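Local coordinates for flagellar biosynthesis protein FlaG (Helicobacter pylori, PDB 6JSX) that probably contributes to assembly of the bacterial flagellum as a member of the FlaG family, at residues Gln2-Leu7 / Tyr29-Lys34; Thr23-Ser28 / Leu36-Lys41. All blocks are in the same frame, centred on the assembly; numbering follows the deposited sequence.

Contact 1: residues Gln2-Leu7 / Tyr29-Lys34; sequences QYKPKL and YNDTIK
Asn30 OD1 is gripped by two backbone N-H groups in the turn that leaves the end of strand 26-30 and carries Asp31, the residue beside Lys4. Thr32 N meets this oxygen at 2.6 Å in the carbonyl plane, closing an Asx turn, while Ile33 N reaches it from well above that plane. The turn belongs to the beta hairpin of strands 26-30 and 35-41, and the start of helix 4-21 packs against it through the ring of Tyr29. With its CG anti to the backbone N (chi1 -177°), Tyr29 projects its ring toward the first helical turn. Lys4 CA sits over one face in a CH-pi contact, 3.9 Å from the ring centroid, and Lys4 CG lies 3.6 Å from Tyr29 CE2. Leu7 comes in obliquely from the same side of the ring plane, nearer the other ring margin, with its CB 3.7 Å from Tyr29 CD1. That helical turn is closed by a backbone bond from Leu7 N to Tyr3 O. Tyr29 OH hydrogen-bonds Ser54 OG, and Tyr3 leans on Ser54, Lys55 and Val58, so helix 54-72 joins the cluster. The extended Lys4 chain crosses the Asp31 side chain at about a right angle. Opposite charges come near without a salt bridge, Lys4 NZ standing 4.3 Å from Asp31 OD1, whereas Lys4 CD touches that same oxygen at 3.4 Å.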
# COMPACT_ATOMS: atom_id res chain seq x y z
N GLN A 2 -12.75 -13.79 -11.41
CA GLN A 2 -11.55 -14.53 -11.03
C GLN A 2 -10.46 -13.57 -10.54
O GLN A 2 -9.85 -12.85 -11.34
CB GLN A 2 -11.06 -15.44 -12.15
CG GLN A 2 -11.79 -16.78 -12.19
CD GLN A 2 -13.31 -16.65 -12.02
OE1 GLN A 2 -13.82 -16.73 -10.89
NE2 GLN A 2 -14.03 -16.44 -13.12
N TYR A 3 -10.25 -13.60 -9.23
CA TYR A 3 -9.46 -12.62 -8.49
C TYR A 3 -8.04 -13.10 -8.13
O TYR A 3 -7.17 -12.29 -7.76
CB TYR A 3 -10.20 -12.25 -7.19
CG TYR A 3 -11.49 -11.47 -7.37
CD1 TYR A 3 -11.47 -10.17 -7.87
CD2 TYR A 3 -12.72 -12.02 -7.03
CE1 TYR A 3 -12.64 -9.44 -8.03
CE2 TYR A 3 -13.90 -11.29 -7.19
CZ TYR A 3 -13.85 -10.00 -7.70
OH TYR A 3 -15.00 -9.26 -7.87
N LYS A 4 -7.83 -14.41 -8.21
CA LYS A 4 -6.56 -15.02 -7.82
C LYS A 4 -5.37 -14.63 -8.72
O LYS A 4 -4.42 -14.02 -8.22
CB LYS A 4 -6.70 -16.54 -7.66
CG LYS A 4 -5.42 -17.29 -7.32
CD LYS A 4 -5.68 -18.79 -7.30
CE LYS A 4 -4.43 -19.61 -6.95
NZ LYS A 4 -4.63 -21.06 -7.25
N PRO A 5 -5.42 -14.96 -10.04
CA PRO A 5 -4.28 -14.65 -10.91
C PRO A 5 -3.82 -13.19 -10.82
O PRO A 5 -2.62 -12.93 -10.75
CB PRO A 5 -4.84 -14.91 -12.32
CG PRO A 5 -5.89 -15.90 -12.13
CD PRO A 5 -6.52 -15.60 -10.80
N LYS A 6 -4.76 -12.26 -10.80
CA LYS A 6 -4.42 -10.85 -10.86
C LYS A 6 -3.87 -10.29 -9.57
O LYS A 6 -2.96 -9.45 -9.59
CB LYS A 6 -5.61 -10.02 -11.34
CG LYS A 6 -5.98 -10.35 -12.75
CD LYS A 6 -6.98 -9.36 -13.33
CE LYS A 6 -7.41 -9.82 -14.73
NZ LYS A 6 -6.32 -10.61 -15.39
N LEU A 7 -4.41 -10.73 -8.43
CA LEU A 7 -3.90 -10.27 -7.14
C LEU A 7 -2.56 -10.95 -6.84
O LEU A 7 -1.72 -10.39 -6.13
CB LEU A 7 -4.92 -10.48 -6.01
CG LEU A 7 -6.12 -9.52 -6.05
CD1 LEU A 7 -7.09 -9.77 -4.91
CD2 LEU A 7 -5.66 -8.05 -6.08
N TYR A 29 -1.37 -13.07 -2.33
CA TYR A 29 -2.74 -13.53 -2.35
C TYR A 29 -2.88 -14.76 -1.48
O TYR A 29 -2.18 -15.76 -1.69
CB TYR A 29 -3.20 -13.86 -3.77
CG TYR A 29 -4.66 -14.27 -3.85
CD1 TYR A 29 -5.67 -13.33 -3.78
CD2 TYR A 29 -5.02 -15.61 -4.01
CE1 TYR A 29 -7.00 -13.68 -3.84
CE2 TYR A 29 -6.36 -15.98 -4.09
CZ TYR A 29 -7.35 -15.01 -4.01
OH TYR A 29 -8.69 -15.36 -4.10
N ASN A 30 -3.76 -14.71 -0.49
CA ASN A 30 -4.12 -15.92 0.23
C ASN A 30 -5.34 -16.58 -0.42
O ASN A 30 -6.41 -15.96 -0.55
CB ASN A 30 -4.39 -15.61 1.70
CG ASN A 30 -4.42 -16.85 2.56
OD1 ASN A 30 -5.03 -17.86 2.20
ND2 ASN A 30 -3.74 -16.79 3.71
N ASP A 31 -5.19 -17.83 -0.84
CA ASP A 31 -6.30 -18.54 -1.46
C ASP A 31 -7.22 -19.16 -0.41
O ASP A 31 -8.37 -19.50 -0.69
CB ASP A 31 -5.79 -19.59 -2.46
CG ASP A 31 -6.90 -20.09 -3.40
OD1 ASP A 31 -7.25 -19.36 -4.36
OD2 ASP A 31 -7.42 -21.20 -3.16
N THR A 32 -6.72 -19.30 0.81
CA THR A 32 -7.52 -19.85 1.89
C THR A 32 -8.53 -18.84 2.42
O THR A 32 -9.71 -19.15 2.57
CB THR A 32 -6.61 -20.38 3.00
OG1 THR A 32 -5.79 -21.43 2.48
CG2 THR A 32 -7.43 -20.90 4.17
N ILE A 33 -8.08 -17.62 2.69
CA ILE A 33 -8.99 -16.57 3.14
C ILE A 33 -9.55 -15.69 2.01
O ILE A 33 -10.31 -14.76 2.27
CB ILE A 33 -8.37 -15.67 4.23
CG1 ILE A 33 -7.20 -14.85 3.67
CG2 ILE A 33 -7.94 -16.51 5.40
CD1 ILE A 33 -7.55 -13.38 3.32
N LYS A 34 -9.15 -15.98 0.77
CA LYS A 34 -9.66 -15.27 -0.41
C LYS A 34 -9.51 -13.75 -0.30
O LYS A 34 -10.50 -13.01 -0.31
CB LYS A 34 -11.13 -15.64 -0.68
CG LYS A 34 -11.38 -17.13 -0.93
CD LYS A 34 -10.68 -17.61 -2.19
CE LYS A 34 -10.96 -19.08 -2.48
NZ LYS A 34 -12.31 -19.30 -3.07

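Contact 2: residues Thr23-Ser28 / Leu36-Lys41; sequences TDINFS and LVVSVK
The beta hairpin of strands 26-30 and 35-41 is stitched here by backbone bonds between Asn26-Ser28 and Val37-Ser39, with one further bond made by a side chain. Asn26 and Ser39 form a reciprocal couple: Asn26 N donates to Ser39 O at 2.9 Å, and Ser39 N donates to Asn26 O at 2.8 Å. Farther along, Val37 N gives a nearly straight bond to Ser28 O (2.9 Å, 174°), but the return from Ser28 N to Val37 O is weak. In this antiparallel pairing Asn26 and Ser39 are a hydrogen-bonded pair. Their side chains share a sheet face with Ser28 and Val37, where a water gathers Asn26 OD1, Ser28 OG, Ser39 OG and Val37 O, the last at 2.7 Å. Phe27 and Val38 project from the other face side by side, Phe27 CE2 lying 4.0 Å from Val38 CB, while Leu36 CD1 comes to the ring edge near its plane. Leu14 and Met18 of helix 4-21 also pack on Phe27. Before the strand, Asp24 is the centre of an inverse gamma turn. Its CG is anti to the backbone N (chi1 -178°), which carries OD1 to Lys41 N, a 3.3 Å bond met nearly along the C-O axis. The second subunit approaches this end, its Val40 packing on Val40 and its Arg50 NH1 hydrogen-bonding Lys41 O. Ile25 CG1 lies 4.0 Å from Val40 CG1, the two side chains pointing the same way.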
# COMPACT_ATOMS: atom_id res chain seq x y z
N THR A 23 11.97 -1.56 1.71
CA THR A 23 10.95 -1.42 2.75
C THR A 23 10.30 -2.76 3.10
O THR A 23 9.61 -3.37 2.27
CB THR A 23 9.84 -0.41 2.36
OG1 THR A 23 10.38 0.62 1.52
CG2 THR A 23 9.24 0.22 3.62
N ASP A 24 10.52 -3.22 4.33
CA ASP A 24 9.94 -4.48 4.79
C ASP A 24 8.41 -4.42 4.82
O ASP A 24 7.80 -4.21 5.88
CB ASP A 24 10.49 -4.87 6.17
CG ASP A 24 9.94 -6.21 6.68
OD1 ASP A 24 9.04 -6.21 7.55
OD2 ASP A 24 10.42 -7.27 6.22
N ILE A 25 7.81 -4.56 3.63
CA ILE A 25 6.36 -4.69 3.48
C ILE A 25 6.09 -5.78 2.48
O ILE A 25 6.62 -5.75 1.38
CB ILE A 25 5.70 -3.40 2.98
CG1 ILE A 25 6.10 -2.21 3.88
CG2 ILE A 25 4.20 -3.58 2.90
CD1 ILE A 25 5.24 -0.97 3.75
N ASN A 26 5.27 -6.76 2.85
CA ASN A 26 5.01 -7.90 1.97
C ASN A 26 3.56 -8.05 1.51
O ASN A 26 2.62 -7.84 2.26
CB ASN A 26 5.50 -9.20 2.61
CG ASN A 26 5.47 -10.36 1.63
OD1 ASN A 26 4.60 -11.23 1.70
ND2 ASN A 26 6.42 -10.36 0.69
N PHE A 27 3.39 -8.44 0.26
CA PHE A 27 2.07 -8.66 -0.29
C PHE A 27 1.98 -10.08 -0.78
O PHE A 27 2.98 -10.68 -1.17
CB PHE A 27 1.80 -7.69 -1.45
CG PHE A 27 1.76 -6.25 -1.02
CD1 PHE A 27 2.94 -5.49 -0.95
CD2 PHE A 27 0.55 -5.64 -0.67
CE1 PHE A 27 2.91 -4.16 -0.54
CE2 PHE A 27 0.51 -4.30 -0.25
CZ PHE A 27 1.70 -3.56 -0.19
N SER A 28 0.77 -10.64 -0.73
CA SER A 28 0.51 -11.95 -1.32
C SER A 28 -0.98 -12.18 -1.43
O SER A 28 -1.76 -11.55 -0.71
CB SER A 28 1.11 -13.05 -0.47
OG SER A 28 0.58 -12.93 0.82
N LEU A 36 -6.32 -10.17 -0.33
CA LEU A 36 -4.96 -9.69 -0.39
C LEU A 36 -4.42 -9.58 1.05
O LEU A 36 -5.11 -9.09 1.95
CB LEU A 36 -4.91 -8.34 -1.11
CG LEU A 36 -3.76 -7.82 -2.00
CD1 LEU A 36 -3.41 -6.42 -1.56
CD2 LEU A 36 -2.50 -8.68 -2.08
N VAL A 37 -3.20 -10.06 1.27
CA VAL A 37 -2.60 -9.91 2.59
C VAL A 37 -1.29 -9.11 2.57
O VAL A 37 -0.32 -9.46 1.90
CB VAL A 37 -2.42 -11.26 3.31
CG1 VAL A 37 -1.53 -11.09 4.55
CG2 VAL A 37 -3.82 -11.89 3.64
N VAL A 38 -1.31 -7.99 3.29
CA VAL A 38 -0.13 -7.17 3.49
C VAL A 38 0.45 -7.47 4.87
O VAL A 38 -0.29 -7.56 5.85
CB VAL A 38 -0.46 -5.66 3.33
CG1 VAL A 38 -1.86 -5.38 3.77
CG2 VAL A 38 0.53 -4.80 4.11
N SER A 39 1.76 -7.67 4.94
CA SER A 39 2.34 -8.02 6.22
C SER A 39 3.70 -7.39 6.45
O SER A 39 4.56 -7.35 5.57
CB SER A 39 2.42 -9.54 6.41
OG SER A 39 3.38 -10.11 5.54
N VAL A 40 3.87 -6.89 7.68
CA VAL A 40 5.11 -6.28 8.15
C VAL A 40 5.49 -6.95 9.47
O VAL A 40 4.63 -7.43 10.20
CB VAL A 40 4.90 -4.76 8.34
CG1 VAL A 40 4.57 -4.10 7.02
CG2 VAL A 40 3.78 -4.49 9.31
N LYS A 41 6.78 -7.01 9.79
CA LYS A 41 7.20 -7.54 11.09
C LYS A 41 7.34 -6.40 12.10
O LYS A 41 7.85 -5.33 11.77
CB LYS A 41 8.49 -8.35 10.99
CG LYS A 41 8.34 -9.68 10.23
CD LYS A 41 9.57 -10.57 10.39
CE LYS A 41 9.32 -11.99 9.85
NZ LYS A 41 9.11 -12.01 8.37
O HOH W 1 1.67 -10.89 3.07

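Both contacts use strand 26-30, but they tie it to different parts of the chain. Contact 1 is a surface contact, in which the start of helix 4-21 meets the strand's end and the turn beyond it; contact 2 is partly buried and pairs the strand with its hairpin neighbour 35-41. Packing on the Tyr29 ring, to which Lys4 adds its backbone CA, bridges contact 1 without hydrogen bonds, and Lys4 stops short of a salt bridge to Asp31. Backbone hydrogen bonds dominate contact 2, with apolar side chains on one sheet face and a water among polar groups on the other. Their centres lie about 15 Å apart, yet Asn30 CB packs 4.2 Å from Val37 CG2.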